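PDB 3SGH: SusD homolog from Bacteroides thetaiotaomicron, which probably binds glycans at the bacterial cell surface for import through a partner outer-membrane transporter, as in other SusD-like lipoproteins. Local coordinates for residues A29-N34 and S227-N232; S75-L80 and R458-E463; Q120-Y125 and V475-N480; L304-D309 and P313-Y318. All coordinates share one frame; numbering follows the deposited sequence.

Contact 1. Residues A29-N34 and S227-N232; sequences ACPQQN and SYDTTN
Pro-31 turns the CB-CG rim of its ring toward Asp-229 and Asn-232, and van der Waals contact does most of the joining. Its CB lies 3.5 Å from the backbone O of Asn-232, while its CG stands 3.5 Å from OD2 of Asp-229, whose side chain crosses the ring roughly at right angles. In Asp-229 a chi1 of -170° sets the carboxylate away from its own backbone N and toward the proline. A second, smaller touch sets CB of Ala-29 4.0 Å from CB of Asp-229.

The polar link is indirect. A water that accepts from Ala-29 N at 2.9 Å lies 2.7 Å from Asp-229 OD2 and probably bridges the segments. The other carboxylate oxygen, OD1, is held by Gln-175 and by the backbone N of Gly-233.

Local bonds shape the two sides: a type I turn brings Asn-232 N to Asp-229 O at 2.9 Å, and Gln-32 occupies the N-cap of the next helix. The contact thus joins the linker between helices 26-29 and 33-40 to strand 227-229 and the turn that follows it, the strand pairing antiparallel with strand 314-317.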
loop_
_atom_site.group_PDB
_atom_site.type_symbol
_atom_site.label_atom_id
_atom_site.label_comp_id
_atom_site.label_asym_id
_atom_site.label_seq_id
_atom_site.Cartn_x
_atom_site.Cartn_y
_atom_site.Cartn_z
ATOM N N ALA A 29 -6.205 -7.965 -1.166
ATOM C CA ALA A 29 -6.016 -7.818 0.272
ATOM C C ALA A 29 -5.066 -8.832 0.893
ATOM O O ALA A 29 -4.654 -8.621 2.034
ATOM C CB ALA A 29 -7.354 -7.891 0.985
ATOM N N CYS A 30 -4.757 -9.929 0.181
ATOM C CA CYS A 30 -3.921 -11.033 0.733
ATOM C C CYS A 30 -4.401 -11.550 2.097
ATOM O O CYS A 30 -3.663 -11.458 3.088
ATOM C CB CYS A 30 -2.468 -10.592 0.831
ATOM S SG CYS A 30 -1.714 -10.444 -0.838
ATOM N N PRO A 31 -5.619 -12.109 2.159
ATOM C CA PRO A 31 -6.135 -12.648 3.430
ATOM C C PRO A 31 -5.487 -13.935 3.980
ATOM O O PRO A 31 -5.496 -14.147 5.207
ATOM C CB PRO A 31 -7.604 -12.885 3.134
ATOM C CG PRO A 31 -7.652 -13.140 1.658
ATOM C CD PRO A 31 -6.615 -12.222 1.066
ATOM N N GLN A 32 -4.991 -14.807 3.108
ATOM C CA GLN A 32 -4.408 -16.050 3.579
ATOM C C GLN A 32 -3.217 -15.705 4.479
ATOM O O GLN A 32 -2.450 -14.773 4.202
ATOM C CB GLN A 32 -4.025 -16.924 2.403
ATOM C CG GLN A 32 -3.651 -18.370 2.768
ATOM C CD GLN A 32 -2.215 -18.571 3.136
ATOM O OE1 GLN A 32 -1.344 -17.731 2.827
ATOM N NE2 GLN A 32 -1.933 -19.706 3.769
ATOM N N GLN A 33 -3.006 -16.484 5.529
ATOM C CA GLN A 33 -2.092 -16.079 6.569
ATOM C C GLN A 33 -0.659 -15.809 6.085
ATOM O O GLN A 33 -0.041 -14.850 6.546
ATOM C CB GLN A 33 -2.113 -17.076 7.744
ATOM C CG GLN A 33 -1.586 -18.457 7.378
ATOM C CD GLN A 33 -2.081 -19.520 8.312
ATOM O OE1 GLN A 33 -3.304 -19.643 8.561
ATOM N NE2 GLN A 33 -1.156 -20.268 8.884
ATOM N N ASN A 34 -0.137 -16.628 5.158
ATOM C CA ASN A 34 1.226 -16.416 4.656
ATOM C C ASN A 34 1.303 -15.298 3.628
ATOM O O ASN A 34 2.253 -14.531 3.648
ATOM C CB ASN A 34 1.764 -17.710 4.071
ATOM C CG ASN A 34 1.678 -18.862 5.083
ATOM O OD1 ASN A 34 0.981 -19.838 4.855
ATOM N ND2 ASN A 34 2.320 -18.696 6.224
ATOM N N SER A 227 -13.691 -0.778 -0.765
ATOM C CA SER A 227 -13.553 -2.200 -1.053
ATOM C C SER A 227 -12.904 -2.947 0.090
ATOM O O SER A 227 -11.773 -2.579 0.531
ATOM C CB SER A 227 -12.677 -2.408 -2.296
ATOM O OG SER A 227 -12.503 -3.792 -2.535
ATOM N N TYR A 228 -13.596 -4.005 0.509
ATOM C CA TYR A 228 -13.097 -4.989 1.495
ATOM C C TYR A 228 -13.245 -6.444 0.977
ATOM O O TYR A 228 -14.178 -6.750 0.239
ATOM C CB TYR A 228 -13.894 -4.916 2.752
ATOM C CG TYR A 228 -13.764 -3.657 3.573
ATOM C CD1 TYR A 228 -14.545 -2.551 3.279
ATOM C CD2 TYR A 228 -12.944 -3.609 4.686
ATOM C CE1 TYR A 228 -14.453 -1.379 4.038
ATOM C CE2 TYR A 228 -12.901 -2.471 5.497
ATOM C CZ TYR A 228 -13.652 -1.359 5.152
ATOM O OH TYR A 228 -13.608 -0.216 5.914
ATOM N N ASP A 229 -12.329 -7.324 1.369
ATOM C CA ASP A 229 -12.425 -8.741 0.988
ATOM C C ASP A 229 -13.356 -9.355 2.030
ATOM O O ASP A 229 -12.928 -9.815 3.078
ATOM C CB ASP A 229 -11.037 -9.398 0.951
ATOM C CG ASP A 229 -11.054 -10.799 0.340
ATOM O OD1 ASP A 229 -12.139 -11.454 0.378
ATOM O OD2 ASP A 229 -9.992 -11.231 -0.121
ATOM N N THR A 230 -14.647 -9.282 1.766
ATOM C CA THR A 230 -15.627 -9.517 2.818
ATOM C C THR A 230 -15.622 -10.939 3.372
ATOM O O THR A 230 -16.087 -11.153 4.520
ATOM C CB THR A 230 -17.074 -9.162 2.392
ATOM O OG1 THR A 230 -17.516 -10.069 1.391
ATOM C CG2 THR A 230 -17.186 -7.665 1.906
ATOM N N THR A 231 -15.177 -11.896 2.562
ATOM C CA THR A 231 -15.086 -13.304 2.999
ATOM C C THR A 231 -13.664 -13.699 3.391
ATOM O O THR A 231 -13.394 -14.865 3.648
ATOM C CB THR A 231 -15.550 -14.190 1.885
ATOM O OG1 THR A 231 -14.733 -13.965 0.740
ATOM C CG2 THR A 231 -17.056 -13.902 1.532
ATOM N N ASN A 232 -12.747 -12.723 3.371
ATOM C CA ASN A 232 -11.330 -12.991 3.516
ATOM C C ASN A 232 -10.909 -14.189 2.627
ATOM O O ASN A 232 -10.313 -15.166 3.089
ATOM C CB ASN A 232 -11.018 -13.224 4.964
ATOM C CG ASN A 232 -10.971 -11.942 5.739
ATOM O OD1 ASN A 232 -10.271 -10.992 5.328
ATOM N ND2 ASN A 232 -11.684 -11.893 6.876
HETATM O O HOH W 1 -7.987 -10.168 -1.638
#

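Contact 2. Residues S75-L80 and R458-E463; sequences SSWGRL and RFTRSE
Trp-77 is met by two residues of the 458-463 segment, Thr-460 near its root and Glu-463 over its six-membered ring. The methyl CG2 of Thr-460 comes within 3.4 Å of Trp-77 CB, approaching the indole obliquely. Farther out, CG of Glu-463 makes a CH-pi contact, 4.0 Å from the centroid of the six-membered ring and 27° off its normal. The carboxylate follows the ring, its plane tilted by only 26°, and its CD sits 3.4 Å from Trp-77 CZ2. A chi1 of 169° sends the indole out from helix 75-84 toward both residues.

Thr-460 is also the N-cap of helix 461-466: its OG1 accepts from Glu-463 N at 3.2 Å, so the residue that touches the root of the indole also fixes the start of the helix bearing the glutamate. The contact joins helix 75-84 to the N-terminal turn of helix 461-466, within the alpha-alpha superhelix of this SusD-like protein. In the next shell, Tyr-137 OH and Asn-467 ND2 both bond to Glu-463 OE1. Replacing Glu-463 with alanine would probably uncover part of the indole face and leave Tyr-137 and Asn-467 without this acceptor. Asp-74 receives the backbone N of Arg-461, and Tyr-81 stacks on Trp-77.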
loop_
_atom_site.group_PDB
_atom_site.type_symbol
_atom_site.label_atom_id
_atom_site.label_comp_id
_atom_site.label_asym_id
_atom_site.label_seq_id
_atom_site.Cartn_x
_atom_site.Cartn_y
_atom_site.Cartn_z
ATOM N N SER A 75 9.649 -13.331 -1.781
ATOM C CA SER A 75 8.287 -13.796 -1.470
ATOM C C SER A 75 7.185 -13.121 -2.266
ATOM O O SER A 75 6.206 -13.769 -2.706
ATOM C CB SER A 75 8.002 -13.619 0.037
ATOM O OG SER A 75 8.756 -14.540 0.788
ATOM N N SER A 76 7.273 -11.805 -2.378
ATOM C CA SER A 76 6.203 -11.027 -2.997
ATOM C C SER A 76 5.998 -11.418 -4.454
ATOM O O SER A 76 4.839 -11.601 -4.895
ATOM C CB SER A 76 6.486 -9.522 -2.873
ATOM O OG SER A 76 6.455 -9.107 -1.508
ATOM N N TRP A 77 7.099 -11.549 -5.190
ATOM C CA TRP A 77 7.030 -12.004 -6.574
ATOM C C TRP A 77 6.260 -13.284 -6.647
ATOM O O TRP A 77 5.315 -13.415 -7.433
ATOM C CB TRP A 77 8.421 -12.190 -7.164
ATOM C CG TRP A 77 8.427 -12.906 -8.480
ATOM C CD1 TRP A 77 8.169 -14.213 -8.662
ATOM C CD2 TRP A 77 8.701 -12.360 -9.806
ATOM N NE1 TRP A 77 8.259 -14.540 -10.004
ATOM C CE2 TRP A 77 8.571 -13.419 -10.725
ATOM C CE3 TRP A 77 9.018 -11.082 -10.298
ATOM C CZ2 TRP A 77 8.804 -13.262 -12.120
ATOM C CZ3 TRP A 77 9.251 -10.920 -11.694
ATOM C CH2 TRP A 77 9.119 -12.009 -12.587
ATOM N N GLY A 78 6.665 -14.255 -5.837
ATOM C CA GLY A 78 6.049 -15.591 -5.899
ATOM C C GLY A 78 4.575 -15.577 -5.564
ATOM O O GLY A 78 3.746 -16.279 -6.190
ATOM N N ARG A 79 4.233 -14.754 -4.577
ATOM C CA ARG A 79 2.875 -14.705 -4.111
ATOM C C ARG A 79 1.936 -14.067 -5.170
ATOM O O ARG A 79 0.861 -14.623 -5.497
ATOM C CB ARG A 79 2.825 -13.921 -2.788
ATOM C CG ARG A 79 1.427 -13.886 -2.109
ATOM C CD ARG A 79 0.885 -15.259 -1.783
ATOM N NE ARG A 79 1.721 -15.967 -0.838
ATOM C CZ ARG A 79 1.441 -17.140 -0.293
ATOM N NH1 ARG A 79 0.296 -17.754 -0.570
ATOM N NH2 ARG A 79 2.301 -17.671 0.553
ATOM N N LEU A 80 2.348 -12.908 -5.683
ATOM C CA LEU A 80 1.538 -12.144 -6.601
ATOM C C LEU A 80 1.475 -12.839 -7.972
ATOM O O LEU A 80 0.397 -12.963 -8.536
ATOM C CB LEU A 80 2.086 -10.725 -6.772
ATOM C CG LEU A 80 2.016 -9.916 -5.450
ATOM C CD1 LEU A 80 2.633 -8.525 -5.630
ATOM C CD2 LEU A 80 0.528 -9.801 -4.937
ATOM N N ARG A 458 14.599 -6.578 -4.716
ATOM C CA ARG A 458 15.435 -7.039 -5.792
ATOM C C ARG A 458 14.708 -8.096 -6.616
ATOM O O ARG A 458 13.703 -8.675 -6.164
ATOM C CB ARG A 458 16.737 -7.628 -5.231
ATOM C CG ARG A 458 17.655 -6.591 -4.609
ATOM C CD ARG A 458 18.929 -7.209 -4.014
ATOM N NE ARG A 458 18.579 -7.958 -2.790
ATOM C CZ ARG A 458 18.437 -9.277 -2.709
ATOM N NH1 ARG A 458 18.640 -10.054 -3.770
ATOM N NH2 ARG A 458 18.073 -9.843 -1.566
ATOM N N PHE A 459 15.247 -8.333 -7.811
ATOM C CA PHE A 459 14.818 -9.418 -8.691
ATOM C C PHE A 459 15.068 -10.765 -7.954
ATOM O O PHE A 459 15.961 -10.876 -7.090
ATOM C CB PHE A 459 15.582 -9.342 -10.023
ATOM C CG PHE A 459 15.370 -8.045 -10.801
ATOM C CD1 PHE A 459 14.139 -7.435 -10.843
ATOM C CD2 PHE A 459 16.412 -7.507 -11.527
ATOM C CE1 PHE A 459 13.934 -6.287 -11.618
ATOM C CE2 PHE A 459 16.234 -6.373 -12.300
ATOM C CZ PHE A 459 15.018 -5.759 -12.344
ATOM N N THR A 460 14.278 -11.778 -8.282
ATOM C CA THR A 460 14.315 -13.030 -7.538
ATOM C C THR A 460 15.341 -14.048 -8.015
ATOM O O THR A 460 15.750 -14.057 -9.190
ATOM C CB THR A 460 12.957 -13.735 -7.605
ATOM O OG1 THR A 460 12.741 -14.168 -8.958
ATOM C CG2 THR A 460 11.816 -12.787 -7.103
ATOM N N ARG A 461 15.727 -14.941 -7.104
ATOM C CA ARG A 461 16.665 -15.994 -7.449
ATOM C C ARG A 461 16.067 -16.871 -8.528
ATOM O O ARG A 461 16.799 -17.319 -9.428
ATOM C CB ARG A 461 17.113 -16.847 -6.239
ATOM C CG ARG A 461 18.076 -18.019 -6.700
ATOM C CD ARG A 461 18.871 -18.741 -5.599
ATOM N NE ARG A 461 19.916 -17.850 -5.102
ATOM C CZ ARG A 461 21.229 -18.040 -5.178
ATOM N NH1 ARG A 461 21.791 -19.148 -5.711
ATOM N NH2 ARG A 461 22.002 -17.082 -4.683
ATOM N N SER A 462 14.756 -17.134 -8.465
ATOM C CA SER A 462 14.149 -18.042 -9.464
ATOM C C SER A 462 14.249 -17.448 -10.877
ATOM O O SER A 462 14.384 -18.173 -11.874
ATOM C CB SER A 462 12.705 -18.420 -9.073
ATOM O OG SER A 462 11.830 -17.320 -9.311
ATOM N N GLU A 463 14.221 -16.132 -10.970
ATOM C CA GLU A 463 14.376 -15.471 -12.262
ATOM C C GLU A 463 15.832 -15.508 -12.777
ATOM O O GLU A 463 16.079 -15.715 -13.983
ATOM C CB GLU A 463 13.826 -14.059 -12.204
ATOM C CG GLU A 463 12.289 -14.068 -12.158
ATOM C CD GLU A 463 11.708 -14.365 -13.531
ATOM O OE1 GLU A 463 11.825 -13.488 -14.397
ATOM O OE2 GLU A 463 11.155 -15.473 -13.752
#

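Contact 3. Residues Q120-Y125 and V475-N480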
loop_
_atom_site.group_PDB
_atom_site.type_symbol
_atom_site.label_atom_id
_atom_site.label_comp_id
_atom_site.label_asym_id
_atom_site.label_seq_id
_atom_site.Cartn_x
_atom_site.Cartn_y
_atom_site.Cartn_z
ATOM N N GLN A 120 9.666 -3.833 -7.143
ATOM C CA GLN A 120 10.936 -4.203 -7.749
ATOM C C GLN A 120 11.308 -3.432 -9.001
ATOM O O GLN A 120 12.461 -3.431 -9.394
ATOM C CB GLN A 120 10.979 -5.708 -8.072
ATOM C CG GLN A 120 10.093 -6.167 -9.167
ATOM C CD GLN A 120 10.395 -7.604 -9.532
ATOM O OE1 GLN A 120 10.310 -8.477 -8.689
ATOM N NE2 GLN A 120 10.822 -7.839 -10.767
ATOM N N GLY A 121 10.345 -2.763 -9.613
ATOM C CA GLY A 121 10.601 -2.016 -10.838
ATOM C C GLY A 121 10.242 -2.817 -12.077
ATOM O O GLY A 121 9.089 -3.263 -12.206
ATOM N N PRO A 122 11.220 -3.035 -12.991
ATOM C CA PRO A 122 10.871 -3.822 -14.177
ATOM C C PRO A 122 10.239 -5.179 -13.825
ATOM O O PRO A 122 10.675 -5.850 -12.902
ATOM C CB PRO A 122 12.227 -4.048 -14.860
ATOM C CG PRO A 122 13.051 -2.927 -14.472
ATOM C CD PRO A 122 12.627 -2.594 -13.034
ATOM N N ILE A 123 9.236 -5.568 -14.600
ATOM C CA ILE A 123 8.666 -6.901 -14.531
ATOM C C ILE A 123 8.311 -7.324 -15.942
ATOM O O ILE A 123 8.055 -6.488 -16.784
ATOM C CB ILE A 123 7.372 -6.909 -13.684
ATOM C CG1 ILE A 123 6.328 -5.934 -14.243
ATOM C CG2 ILE A 123 7.650 -6.669 -12.149
ATOM C CD1 ILE A 123 4.927 -6.047 -13.601
ATOM N N PRO A 124 8.174 -8.630 -16.189
ATOM C CA PRO A 124 7.536 -9.048 -17.438
ATOM C C PRO A 124 6.046 -8.720 -17.405
ATOM O O PRO A 124 5.387 -8.897 -16.356
ATOM C CB PRO A 124 7.753 -10.576 -17.471
ATOM C CG PRO A 124 8.609 -10.914 -16.320
ATOM C CD PRO A 124 8.562 -9.764 -15.343
ATOM N N TYR A 125 5.515 -8.251 -18.522
ATOM C CA TYR A 125 4.110 -7.891 -18.592
ATOM C C TYR A 125 3.630 -7.979 -20.049
ATOM O O TYR A 125 2.958 -8.960 -20.400
ATOM C CB TYR A 125 3.854 -6.525 -17.908
ATOM C CG TYR A 125 2.386 -6.151 -17.802
ATOM C CD1 TYR A 125 1.634 -6.514 -16.696
ATOM C CD2 TYR A 125 1.752 -5.468 -18.838
ATOM C CE1 TYR A 125 0.278 -6.202 -16.598
ATOM C CE2 TYR A 125 0.365 -5.157 -18.744
ATOM C CZ TYR A 125 -0.344 -5.546 -17.615
ATOM O OH TYR A 125 -1.679 -5.276 -17.509
ATOM N N VAL A 475 18.321 -5.714 -15.366
ATOM C CA VAL A 475 19.237 -4.999 -14.479
ATOM C C VAL A 475 19.648 -3.676 -15.099
ATOM O O VAL A 475 19.694 -2.678 -14.415
ATOM C CB VAL A 475 20.487 -5.885 -14.120
ATOM C CG1 VAL A 475 21.506 -5.132 -13.253
ATOM C CG2 VAL A 475 20.005 -7.181 -13.428
ATOM N N SER A 476 19.913 -3.670 -16.413
ATOM C CA SER A 476 20.324 -2.442 -17.083
ATOM C C SER A 476 19.175 -1.453 -17.242
ATOM O O SER A 476 19.412 -0.268 -17.537
ATOM C CB SER A 476 20.978 -2.721 -18.448
ATOM O OG SER A 476 20.013 -3.099 -19.397
HETATM N N MSE A 477 17.934 -1.913 -17.063
HETATM C CA MSE A 477 16.786 -1.027 -17.070
HETATM C C MSE A 477 16.630 -0.191 -15.786
HETATM O O MSE A 477 15.895 0.791 -15.779
HETATM C CB MSE A 477 15.483 -1.823 -17.344
HETATM C CG MSE A 477 15.520 -2.615 -18.608
HETATM SE SE MSE A 477 13.990 -3.734 -18.732
HETATM C CE MSE A 477 14.566 -4.802 -20.231
ATOM N N LEU A 478 17.285 -0.601 -14.694
ATOM C CA LEU A 478 17.187 0.069 -13.414
ATOM C C LEU A 478 17.916 1.385 -13.489
ATOM O O LEU A 478 18.902 1.511 -14.204
ATOM C CB LEU A 478 17.784 -0.783 -12.274
ATOM C CG LEU A 478 17.009 -2.062 -11.902
ATOM C CD1 LEU A 478 17.753 -3.015 -10.932
ATOM C CD2 LEU A 478 15.635 -1.676 -11.336
ATOM N N SER A 479 17.471 2.319 -12.680
ATOM C CA SER A 479 17.983 3.670 -12.678
ATOM C C SER A 479 19.504 3.748 -12.663
ATOM O O SER A 479 20.080 4.498 -13.434
ATOM C CB SER A 479 17.425 4.450 -11.482
ATOM O OG SER A 479 17.747 3.862 -10.251
ATOM N N ASN A 480 20.148 2.994 -11.772
ATOM C CA ASN A 480 21.619 2.989 -11.716
ATOM C C ASN A 480 22.267 1.700 -12.196
ATOM O O ASN A 480 23.461 1.452 -11.920
ATOM C CB ASN A 480 22.064 3.282 -10.291
ATOM C CG ASN A 480 21.724 2.152 -9.306
ATOM O OD1 ASN A 480 21.144 1.117 -9.678
ATOM N ND2 ASN A 480 22.090 2.361 -8.045
#
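Pro-122 presents its ring to both Met-477 and Leu-478, each met from a different direction. Against Met-477, a selenomethionine, the two side chains run past one another in opposite senses: Pro-122 CG touches only the root of the chain, 3.9 Å from its CB, and the extended remainder leads away. Against Leu-478 the meeting is crosswise, with the methyl CD2 set 3.6 Å from Pro-122 CD. The leucine places CG anti to its carbonyl carbon (chi1 -69°), and its branch end then approaches the ring; CD2 also lies 4.1 Å from the backbone O of Gln-120.

Within the alpha-alpha superhelix, the contact joins the loop leaving helix 100-120 to the chain near the end of the weakly bonded helix 468-477. Gly-121 begins that loop with a positive phi of 96°, and a beta-carbon there would press on the carbonyl O of Gln-120 and on Pro-122 CD, so glycine suits the position.

The carbonyl of Pro-122 is held from within its own segment. Gln-120 folds back so that NE2 donates to Pro-122 O at 2.9 Å in a nearly straight bond (168°), approaching almost in line with the carbonyl. Gln-120 O, near the leucine methyl, accepts from Arg-456 NH2.

Contact 4. Residues L304-D309 and P313-Y318; sequences LFIATD and PQPVMY
Ile-306 reaches over to the ring of Pro-315, while the flat ring beside it in sequence, that of Phe-305, belongs to the turn that presents it. One face of the Phe-305 ring has Thr-308 OG1 above its centre, 3.8 Å from the plane. The same hydroxyl donates to Phe-305 O at 2.6 Å, lying in the carbonyl plane, and Thr-308 N reaches that oxygen at 2.9 Å. Two donors from one residue therefore fasten a single carbonyl and tighten the helix-like turn of 305-308.

Across the contact, one methyl does the touching. CD1 of Ile-306 ends against Pro-315 CD at 3.7 Å, the two side chains reaching toward each other, and also lies 3.8 Å from Pro-313 O and 4.0 Å from Gln-314 CA. The isoleucine reaches the strand because its CG1 branch leads away from the backbone N (chi1 -165°) and the chain continues extended (chi2 170°), putting CD1 at full stretch.

The strand it reaches, 314-317, pairs antiparallel with 227-229 and carries a classic beta bulge, where Val-316 and Met-317 both face Ser-227. Tyr-228 of the partner strand touches Pro-313 and Pro-315, and Tyr-240 of helix 239-245 touches Ile-306. Gln-314 spends its polar end elsewhere, its OE1 accepting from Gly-239 N. The contact is essentially apolar: a methyl against proline carbon and backbone, which depends on fit rather than on a directional bond.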
loop_
_atom_site.group_PDB
_atom_site.type_symbol
_atom_site.label_atom_id
_atom_site.label_comp_id
_atom_site.label_asym_id
_atom_site.label_seq_id
_atom_site.Cartn_x
_atom_site.Cartn_y
_atom_site.Cartn_z
ATOM N N LEU A 304 -2.662 -4.467 16.207
ATOM C CA LEU A 304 -3.563 -3.971 15.175
ATOM C C LEU A 304 -4.979 -4.408 15.584
ATOM O O LEU A 304 -5.223 -5.595 15.884
ATOM C CB LEU A 304 -3.179 -4.582 13.812
ATOM C CG LEU A 304 -1.706 -4.506 13.376
ATOM C CD1 LEU A 304 -1.538 -5.211 12.038
ATOM C CD2 LEU A 304 -1.244 -3.050 13.274
ATOM N N PHE A 305 -5.909 -3.451 15.553
ATOM C CA PHE A 305 -7.294 -3.716 15.908
ATOM C C PHE A 305 -7.898 -4.870 15.077
ATOM O O PHE A 305 -8.648 -5.708 15.584
ATOM C CB PHE A 305 -8.146 -2.475 15.763
ATOM C CG PHE A 305 -9.560 -2.697 16.251
ATOM C CD1 PHE A 305 -10.543 -3.133 15.379
ATOM C CD2 PHE A 305 -9.860 -2.565 17.602
ATOM C CE1 PHE A 305 -11.838 -3.425 15.849
ATOM C CE2 PHE A 305 -11.120 -2.829 18.082
ATOM C CZ PHE A 305 -12.142 -3.264 17.195
ATOM N N ILE A 306 -7.578 -4.915 13.798
ATOM C CA ILE A 306 -8.176 -5.915 12.881
ATOM C C ILE A 306 -7.804 -7.336 13.314
ATOM O O ILE A 306 -8.563 -8.255 13.061
ATOM C CB ILE A 306 -7.755 -5.662 11.401
ATOM C CG1 ILE A 306 -8.652 -6.443 10.414
ATOM C CG2 ILE A 306 -6.253 -5.963 11.220
ATOM C CD1 ILE A 306 -8.395 -5.996 8.926
ATOM N N ALA A 307 -6.690 -7.498 14.036
ATOM C CA ALA A 307 -6.268 -8.793 14.600
ATOM C C ALA A 307 -7.146 -9.261 15.764
ATOM O O ALA A 307 -7.078 -10.466 16.110
ATOM C CB ALA A 307 -4.779 -8.772 15.078
ATOM N N THR A 308 -7.944 -8.361 16.353
ATOM C CA THR A 308 -8.682 -8.656 17.582
ATOM C C THR A 308 -10.006 -9.385 17.333
ATOM O O THR A 308 -10.651 -9.861 18.277
ATOM C CB THR A 308 -8.977 -7.384 18.420
ATOM O OG1 THR A 308 -9.895 -6.532 17.707
ATOM C CG2 THR A 308 -7.671 -6.687 18.773
ATOM N N ASP A 309 -10.417 -9.445 16.069
ATOM C CA ASP A 309 -11.642 -10.136 15.691
ATOM C C ASP A 309 -11.362 -10.737 14.334
ATOM O O ASP A 309 -11.394 -10.033 13.335
ATOM C CB ASP A 309 -12.785 -9.114 15.584
ATOM C CG ASP A 309 -14.106 -9.707 15.111
ATOM O OD1 ASP A 309 -14.202 -10.900 14.750
ATOM O OD2 ASP A 309 -15.075 -8.924 15.116
ATOM N N PRO A 313 -13.167 -8.185 7.884
ATOM C CA PRO A 313 -12.682 -8.325 6.504
ATOM C C PRO A 313 -11.441 -7.469 6.258
ATOM O O PRO A 313 -11.409 -6.285 6.649
ATOM C CB PRO A 313 -13.871 -7.809 5.662
ATOM C CG PRO A 313 -14.538 -6.767 6.528
ATOM C CD PRO A 313 -14.390 -7.367 7.967
ATOM N N GLN A 314 -10.440 -8.024 5.583
ATOM C CA GLN A 314 -9.284 -7.223 5.210
ATOM C C GLN A 314 -9.655 -6.169 4.167
ATOM O O GLN A 314 -10.377 -6.468 3.207
ATOM C CB GLN A 314 -8.116 -8.100 4.754
ATOM C CG GLN A 314 -7.540 -8.864 5.966
ATOM C CD GLN A 314 -6.278 -9.650 5.695
ATOM O OE1 GLN A 314 -5.968 -10.561 6.467
ATOM N NE2 GLN A 314 -5.518 -9.291 4.637
ATOM N N PRO A 315 -9.182 -4.923 4.359
ATOM C CA PRO A 315 -9.450 -3.806 3.442
ATOM C C PRO A 315 -8.613 -3.838 2.172
ATOM O O PRO A 315 -7.492 -4.381 2.165
ATOM C CB PRO A 315 -9.066 -2.576 4.246
ATOM C CG PRO A 315 -8.073 -3.047 5.195
ATOM C CD PRO A 315 -8.427 -4.466 5.553
ATOM N N VAL A 316 -9.164 -3.290 1.095
ATOM C CA VAL A 316 -8.460 -3.160 -0.166
ATOM C C VAL A 316 -8.221 -1.665 -0.459
ATOM O O VAL A 316 -7.081 -1.236 -0.608
ATOM C CB VAL A 316 -9.182 -3.809 -1.324
ATOM C CG1 VAL A 316 -8.334 -3.615 -2.637
ATOM C CG2 VAL A 316 -9.487 -5.317 -1.024
HETATM N N MSE A 317 -9.280 -0.863 -0.509
HETATM C CA MSE A 317 -9.118 0.520 -0.870
HETATM C C MSE A 317 -10.261 1.322 -0.315
HETATM O O MSE A 317 -11.427 0.925 -0.481
HETATM C CB MSE A 317 -9.086 0.631 -2.394
HETATM C CG MSE A 317 -8.921 2.061 -2.892
HETATM SE SE MSE A 317 -9.121 2.111 -4.882
HETATM C CE MSE A 317 -7.478 1.347 -5.204
ATOM N N TYR A 318 -9.950 2.440 0.321
ATOM C CA TYR A 318 -10.941 3.254 0.999
ATOM C C TYR A 318 -11.336 4.478 0.212
ATOM O O TYR A 318 -10.516 5.074 -0.486
ATOM C CB TYR A 318 -10.389 3.748 2.327
ATOM C CG TYR A 318 -10.038 2.709 3.369
ATOM C CD1 TYR A 318 -10.991 1.893 3.930
ATOM C CD2 TYR A 318 -8.748 2.537 3.772
ATOM C CE1 TYR A 318 -10.686 0.979 4.907
ATOM C CE2 TYR A 318 -8.440 1.625 4.790
ATOM C CZ TYR A 318 -9.406 0.871 5.363
ATOM O OH TYR A 318 -9.038 -0.025 6.369
#

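The four contacts form two neighbourhoods. Contacts 1 and 4, with centres 9 Å apart, meet on the two-stranded antiparallel sheet of 227-229 and 314-317, contact 1 closing along the chain before contact 4 opens. Contacts 2 and 3 lie 13 Å apart and share the chain's end, where helices 461-466 and 468-477 follow one another; Trp-77 packs on Gln-120 and Pro-124 between them. Contact 1 also touches contact 2 through Gln-32, Asn-34 and Arg-79. Contacts 3 and 4 are farthest apart, about 32 Å between centres and on opposite sides of the chain's centre. Contacts 1, 2 and 3 interleave in sequence, so early segments are tied to middle and late ones of one compact chain.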